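Local coordinates for carbohydrate-binding protein (Flavonifractor plautii, PDB 6N1B), which probably removes the acetyl group from the N-acetylgalactosamine of the A blood-group antigen, and binds the B trisaccharide in its glycan pocket, at residues N137-Q142 and V146-R151; Y202-P207 and E239-D244. All blocks are in the same frame, centred on the assembly; numbering follows the deposited sequence.

Interaction 1: residues N137-Q142 and V146-R151; sequences NWADDQ and VGAEVR. With FUC (alpha-L-fucopyranose), chain B.
The guanidinium of Arg151 lies flat on the indole of Trp138, the planes 5° apart. NH1 sits 3.4 Å from Trp138 CG and NH2 reaches the six-membered ring, a cation-pi stack that suits the broad, electron-rich indole. Trp138 CG stands anti to the backbone N (chi1 168°), which swings the ring forward along the hairpin toward the turn, where CH2 meets Val146 CG2 at 3.7 Å. Glu149 fixes the guanidinium's rotation: its OE1 accepts from Arg151 NE at 2.8 Å in a salt bridge, lies in the guanidinium plane, and also bonds Thr194.

Beneath, Trp138 and Glu149 form an antiparallel hydrogen-bonded pair. Small Ala139 and Ala148 face each other on the other side of the sheet, beside Asn137. At the turn, Asp140 OD2 takes Val146 N at 2.9 Å, from above the carboxylate plane, while OD1 closes an Asx turn with Gln142 N and makes a salt bridge with Arg115. Gly147, with positive phi, fits a backbone few other residues tolerate.

Asp141, just past the strand, accepts from fucose O2 through OD1 (3.1 Å). The whole is a beta hairpin in a four-stranded antiparallel sheet, its loop end bordering the glycan pocket.

Interaction 2: residues Y202-P207 and E239-D244; sequences YDMLSP and EMRYSD. With GLA (alpha-D-galactopyranose), chain C.
Between Asp203–Met204 and strand 239-243 the backbones stay well apart, the closest CA atoms being those of Met204 and Glu239 at 8.2 Å, while segment 202-207 turns a corner at Ser206. A water spans the gap. It donates to Asp203 O at 2.8 Å and to Glu239 OE1 at 2.7 Å, and accepts from Arg241 NH1 at 2.9 Å, lying in the plane of the guanidinium at its edge. Glu239 and Arg241, two residues apart on one strand, both direct their CB toward the loop, so an acidic and a basic group converge on this water, each long enough to reach it. Glu239 OE1 is also held by Asn224, and the carboxylate of Asp203 turns to Ser198.

Direct contact is slight: Met204 CG comes obliquely to Arg241 NH2 at 4.3 Å. The flexible, apolar methionine fits among Ile196, Ser198 and Val150, while its carbonyl O accepts from Asn137 ND2.

Toward the sugar, Tyr202 presents a ring face to the alpha-galactose (GLA). GLA C6 lies 3.7 Å above the ring plane, over its centre, a carbohydrate-aromatic contact for which a flat tyrosine is well suited. Leu205 adds an apolar surface, its CD2 3.7 Å from GLA O4, and packs on Trp271 and His272. Ser206 N bonds Asp120, a calcium ligand. The loop thus joins one four-stranded sheet to the next, with Tyr202 and Leu205 lining the glycan pocket and Asp203 tied through water to strand 237-243, in a fold whose successive antiparallel four-stranded sheets are consistent with a beta-propeller.

How the interactions relate
Interaction 1 is the more extensive and mostly buried, a hairpin of neighbouring strands joined by backbone bonds, with a cation-pi stack on one face. Interaction 2 is sparse and only partly buried: it sets a loop against a strand of the following sheet, and water does the bridging. Arginine's part differs: in the first its flat face stacks while its edge pairs with Glu149; in the second one N-H meets a water. Asp141 OD1 and Tyr202 OH lie 2.6 Å apart, probably hydrogen-bonded, so Asp141, which binds fucose, and Tyr202, whose face meets the alpha-galactose C6, probably help to position each other; Met204 CE also packs against Glu149 CA. Segments 137-142 and 202-207 thus shape one glycan pocket.

Interaction 1: residues N137-Q142 and V146-R151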
loop_
_atom_site.group_PDB
_atom_site.type_symbol
_atom_site.label_atom_id
_atom_site.label_comp_id
_atom_site.label_asym_id
_atom_site.label_seq_id
_atom_site.Cartn_x
_atom_site.Cartn_y
_atom_site.Cartn_z
ATOM N N ASN A 137 8.633 1.480 4.913
ATOM C CA ASN A 137 9.984 0.933 4.720
ATOM C C ASN A 137 10.963 2.050 4.545
ATOM O O ASN A 137 10.710 2.954 3.731
ATOM C CB ASN A 137 9.949 -0.022 3.537
ATOM C CG ASN A 137 11.226 -0.745 3.343
ATOM O OD1 ASN A 137 12.243 -0.075 3.042
ATOM N ND2 ASN A 137 11.245 -2.085 3.451
ATOM N N TRP A 138 12.026 2.039 5.272
ATOM C CA TRP A 138 13.116 2.949 5.171
ATOM C C TRP A 138 14.362 2.211 4.681
ATOM O O TRP A 138 14.694 1.149 5.261
ATOM C CB TRP A 138 13.476 3.632 6.513
ATOM C CG TRP A 138 14.761 4.383 6.609
ATOM C CD1 TRP A 138 14.933 5.727 6.252
ATOM C CD2 TRP A 138 16.030 3.902 7.063
ATOM N NE1 TRP A 138 16.234 6.086 6.518
ATOM C CE2 TRP A 138 16.922 4.998 7.030
ATOM C CE3 TRP A 138 16.463 2.704 7.602
ATOM C CZ2 TRP A 138 18.195 4.916 7.514
ATOM C CZ3 TRP A 138 17.780 2.575 8.041
ATOM C CH2 TRP A 138 18.652 3.670 7.972
ATOM N N ALA A 139 15.088 2.748 3.698
ATOM C CA ALA A 139 16.294 2.054 3.199
ATOM C C ALA A 139 17.474 3.022 3.189
ATOM O O ALA A 139 17.338 4.191 2.783
ATOM C CB ALA A 139 16.056 1.588 1.774
ATOM N N ASP A 140 18.618 2.502 3.578
ATOM C CA ASP A 140 19.907 3.025 3.199
ATOM C C ASP A 140 20.261 2.421 1.852
ATOM O O ASP A 140 20.540 1.249 1.790
ATOM C CB ASP A 140 20.950 2.610 4.267
ATOM C CG ASP A 140 22.403 3.062 3.983
ATOM O OD1 ASP A 140 22.609 3.603 2.887
ATOM O OD2 ASP A 140 23.254 2.853 4.914
ATOM N N ASP A 141 20.152 3.210 0.785
ATOM C CA ASP A 141 20.353 2.614 -0.498
ATOM C C ASP A 141 21.794 2.358 -0.878
ATOM O O ASP A 141 22.068 1.812 -1.951
ATOM C CB ASP A 141 19.683 3.455 -1.569
ATOM C CG ASP A 141 18.157 3.492 -1.423
ATOM O OD1 ASP A 141 17.473 2.460 -1.717
ATOM O OD2 ASP A 141 17.649 4.547 -0.924
ATOM N N GLN A 142 22.736 2.810 -0.048
ATOM C CA GLN A 142 24.153 2.567 -0.358
ATOM C C GLN A 142 24.551 1.129 -0.177
ATOM O O GLN A 142 24.363 0.555 0.917
ATOM C CB GLN A 142 25.018 3.462 0.532
ATOM C CG GLN A 142 26.509 3.376 0.211
ATOM C CD GLN A 142 27.326 4.487 0.767
ATOM O OE1 GLN A 142 28.360 4.236 1.330
ATOM N NE2 GLN A 142 26.911 5.731 0.557
ATOM N N VAL A 146 23.784 0.158 5.939
ATOM C CA VAL A 146 23.153 -0.470 7.074
ATOM C C VAL A 146 21.924 -1.354 6.769
ATOM O O VAL A 146 21.357 -2.009 7.644
ATOM C CB VAL A 146 22.831 0.557 8.189
ATOM C CG1 VAL A 146 24.059 1.332 8.647
ATOM C CG2 VAL A 146 21.665 1.495 7.817
ATOM N N GLY A 147 21.464 -1.358 5.526
ATOM C CA GLY A 147 20.297 -2.097 5.132
ATOM C C GLY A 147 19.019 -1.295 5.153
ATOM O O GLY A 147 18.947 -0.207 4.626
ATOM N N ALA A 148 17.977 -1.874 5.759
ATOM C CA ALA A 148 16.665 -1.244 5.764
ATOM C C ALA A 148 15.920 -1.566 7.041
ATOM O O ALA A 148 16.335 -2.438 7.853
ATOM C CB ALA A 148 15.832 -1.718 4.581
ATOM N N GLU A 149 14.792 -0.887 7.228
ATOM C CA GLU A 149 13.953 -1.104 8.366
ATOM C C GLU A 149 12.472 -0.972 7.939
ATOM O O GLU A 149 12.138 -0.231 7.020
ATOM C CB GLU A 149 14.175 -0.062 9.477
ATOM C CG GLU A 149 15.543 -0.152 10.131
ATOM C CD GLU A 149 15.758 0.814 11.267
ATOM O OE1 GLU A 149 14.841 1.588 11.634
ATOM O OE2 GLU A 149 16.847 0.790 11.858
ATOM N N VAL A 150 11.606 -1.712 8.626
ATOM C CA VAL A 150 10.165 -1.373 8.695
ATOM C C VAL A 150 9.951 -0.541 9.919
ATOM O O VAL A 150 10.340 -0.986 11.014
ATOM C CB VAL A 150 9.256 -2.641 8.633
ATOM C CG1 VAL A 150 7.815 -2.233 8.829
ATOM C CG2 VAL A 150 9.466 -3.402 7.342
ATOM N N ARG A 151 9.440 0.667 9.748
ATOM C CA ARG A 151 9.201 1.647 10.828
ATOM C C ARG A 151 7.703 1.867 10.986
ATOM O O ARG A 151 6.897 1.500 10.145
ATOM C CB ARG A 151 9.934 2.914 10.490
ATOM C CG ARG A 151 11.442 2.744 10.469
ATOM C CD ARG A 151 12.234 4.001 10.063
ATOM N NE ARG A 151 13.643 3.757 10.233
ATOM C CZ ARG A 151 14.606 4.700 10.172
ATOM N NH1 ARG A 151 14.322 5.881 9.662
ATOM N NH2 ARG A 151 15.794 4.432 10.687
HETATM C C1 FUC B . 15.005 4.026 -6.091
HETATM C C2 FUC B . 16.003 3.973 -4.923
HETATM C C3 FUC B . 17.396 4.438 -5.400
HETATM C C4 FUC B . 17.299 5.864 -5.907
HETATM C C5 FUC B . 16.312 5.904 -7.064
HETATM C C6 FUC B . 16.013 7.310 -7.662
HETATM O O2 FUC B . 16.130 2.592 -4.465
HETATM O O3 FUC B . 18.320 4.445 -4.279
HETATM O O4 FUC B . 16.876 6.709 -4.846
HETATM O O5 FUC B . 15.032 5.372 -6.600
HETATM O O HOH W 1 22.489 -0.267 2.958
#

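Interaction 2: residues Y202-P207 and E239-D244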
loop_
_atom_site.group_PDB
_atom_site.type_symbol
_atom_site.label_atom_id
_atom_site.label_comp_id
_atom_site.label_asym_id
_atom_site.label_seq_id
_atom_site.Cartn_x
_atom_site.Cartn_y
_atom_site.Cartn_z
ATOM N N TYR A 202 16.634 -4.632 0.446
ATOM C CA TYR A 202 15.426 -4.731 -0.308
ATOM C C TYR A 202 14.690 -6.011 -0.069
ATOM O O TYR A 202 13.953 -6.542 -0.911
ATOM C CB TYR A 202 15.673 -4.495 -1.810
ATOM C CG TYR A 202 16.417 -3.183 -2.081
ATOM C CD1 TYR A 202 15.897 -1.931 -1.648
ATOM C CD2 TYR A 202 17.561 -3.177 -2.812
ATOM C CE1 TYR A 202 16.572 -0.784 -1.880
ATOM C CE2 TYR A 202 18.243 -1.996 -3.021
ATOM C CZ TYR A 202 17.807 -0.798 -2.566
ATOM O OH TYR A 202 18.533 0.347 -2.752
ATOM N N ASP A 203 14.769 -6.536 1.172
ATOM C CA ASP A 203 14.175 -7.851 1.455
ATOM C C ASP A 203 12.918 -7.816 2.265
ATOM O O ASP A 203 12.444 -8.873 2.621
ATOM C CB ASP A 203 15.203 -8.804 2.077
ATOM C CG ASP A 203 15.650 -8.533 3.492
ATOM O OD1 ASP A 203 15.077 -7.640 4.179
ATOM O OD2 ASP A 203 16.566 -9.244 4.001
ATOM N N MET A 204 12.301 -6.611 2.431
ATOM C CA MET A 204 11.046 -6.464 3.168
ATOM C C MET A 204 10.138 -5.433 2.470
ATOM O O MET A 204 9.641 -4.504 3.088
ATOM C CB MET A 204 11.342 -5.993 4.661
ATOM C CG MET A 204 12.229 -6.627 5.396
ATOM S SD MET A 204 12.437 -6.003 7.017
ATOM C CE MET A 204 13.477 -4.569 6.929
ATOM N N LEU A 205 10.047 -5.502 1.128
ATOM C CA LEU A 205 9.286 -4.526 0.384
ATOM C C LEU A 205 7.793 -4.658 0.578
ATOM O O LEU A 205 7.227 -5.739 0.728
ATOM C CB LEU A 205 9.601 -4.545 -1.096
ATOM C CG LEU A 205 11.093 -4.391 -1.519
ATOM C CD1 LEU A 205 11.221 -4.230 -2.962
ATOM C CD2 LEU A 205 11.731 -3.193 -0.782
ATOM N N SER A 206 7.137 -3.498 0.499
ATOM C CA SER A 206 5.675 -3.453 0.551
ATOM C C SER A 206 5.044 -4.252 1.747
ATOM O O SER A 206 4.160 -5.083 1.517
ATOM C CB SER A 206 5.064 -3.921 -0.787
ATOM O OG SER A 206 3.654 -3.785 -0.834
ATOM N N PRO A 207 5.539 -3.931 2.941
ATOM C CA PRO A 207 4.876 -4.616 4.106
ATOM C C PRO A 207 3.394 -4.392 4.167
ATOM O O PRO A 207 2.938 -3.241 3.928
ATOM C CB PRO A 207 5.618 -3.944 5.302
ATOM C CG PRO A 207 6.024 -2.620 4.829
ATOM C CD PRO A 207 6.448 -2.871 3.393
ATOM N N GLU A 239 7.433 -13.339 2.145
ATOM C CA GLU A 239 7.576 -13.904 3.493
ATOM C C GLU A 239 6.552 -13.290 4.380
ATOM O O GLU A 239 6.226 -12.072 4.281
ATOM C CB GLU A 239 8.943 -13.631 4.082
ATOM C CG GLU A 239 10.084 -14.374 3.339
ATOM C CD GLU A 239 11.477 -14.037 3.854
ATOM O OE1 GLU A 239 11.858 -12.838 3.890
ATOM O OE2 GLU A 239 12.151 -15.007 4.235
ATOM N N MET A 240 6.045 -14.056 5.363
ATOM C CA MET A 240 5.193 -13.549 6.438
ATOM C C MET A 240 5.911 -13.624 7.761
ATOM O O MET A 240 6.803 -14.440 7.970
ATOM C CB MET A 240 3.846 -14.357 6.442
ATOM C CG MET A 240 4.041 -15.748 7.021
ATOM S SD MET A 240 2.643 -16.872 6.718
ATOM C CE MET A 240 1.370 -15.966 7.493
ATOM N N ARG A 241 5.503 -12.726 8.668
ATOM C CA ARG A 241 5.942 -12.682 10.034
ATOM C C ARG A 241 4.731 -12.484 10.950
ATOM O O ARG A 241 3.721 -11.890 10.538
ATOM C CB ARG A 241 6.918 -11.531 10.287
ATOM C CG ARG A 241 8.193 -11.623 9.501
ATOM C CD ARG A 241 8.935 -10.305 9.613
ATOM N NE ARG A 241 10.364 -10.332 9.145
ATOM C CZ ARG A 241 10.760 -10.255 7.946
ATOM N NH1 ARG A 241 9.898 -10.085 6.945
ATOM N NH2 ARG A 241 12.026 -10.287 7.603
ATOM N N TYR A 242 4.853 -12.963 12.187
ATOM C CA TYR A 242 3.842 -12.864 13.186
ATOM C C TYR A 242 4.285 -11.961 14.329
ATOM O O TYR A 242 5.465 -11.877 14.694
ATOM C CB TYR A 242 3.536 -14.245 13.727
ATOM C CG TYR A 242 2.893 -15.218 12.720
ATOM C CD1 TYR A 242 1.561 -15.218 12.422
ATOM C CD2 TYR A 242 3.681 -16.180 12.084
ATOM C CE1 TYR A 242 0.960 -16.115 11.606
ATOM C CE2 TYR A 242 3.105 -17.117 11.208
ATOM C CZ TYR A 242 1.724 -17.066 10.969
ATOM O OH TYR A 242 1.105 -18.012 10.164
ATOM N N SER A 243 3.298 -11.337 14.987
ATOM C CA SER A 243 3.572 -10.462 16.120
ATOM C C SER A 243 2.349 -10.459 17.082
ATOM O O SER A 243 1.220 -10.314 16.596
ATOM C CB SER A 243 3.833 -9.026 15.706
ATOM O OG SER A 243 3.939 -8.172 16.841
ATOM N N ASP A 244 2.556 -10.516 18.374
ATOM C CA ASP A 244 1.465 -10.351 19.305
ATOM C C ASP A 244 0.842 -8.966 19.327
ATOM O O ASP A 244 -0.295 -8.788 19.752
ATOM C CB ASP A 244 1.838 -10.842 20.700
ATOM C CG ASP A 244 1.806 -12.353 20.787
ATOM O OD1 ASP A 244 0.774 -12.951 20.336
ATOM O OD2 ASP A 244 2.765 -12.933 21.311
HETATM C C1 GLA C . 12.052 0.894 -6.539
HETATM C C2 GLA C . 11.201 1.172 -5.255
HETATM C C3 GLA C . 12.140 1.517 -4.088
HETATM C C4 GLA C . 13.238 0.412 -3.871
HETATM C C5 GLA C . 13.923 0.064 -5.229
HETATM C C6 GLA C . 14.709 -1.182 -5.158
HETATM O O2 GLA C . 10.344 2.331 -5.576
HETATM O O3 GLA C . 11.294 1.855 -2.734
HETATM O O4 GLA C . 12.564 -0.665 -3.338
HETATM O O5 GLA C . 12.917 -0.271 -6.281
HETATM O O6 GLA C . 15.451 -1.481 -6.418
HETATM O O HOH W 2 10.740 -10.374 4.213
#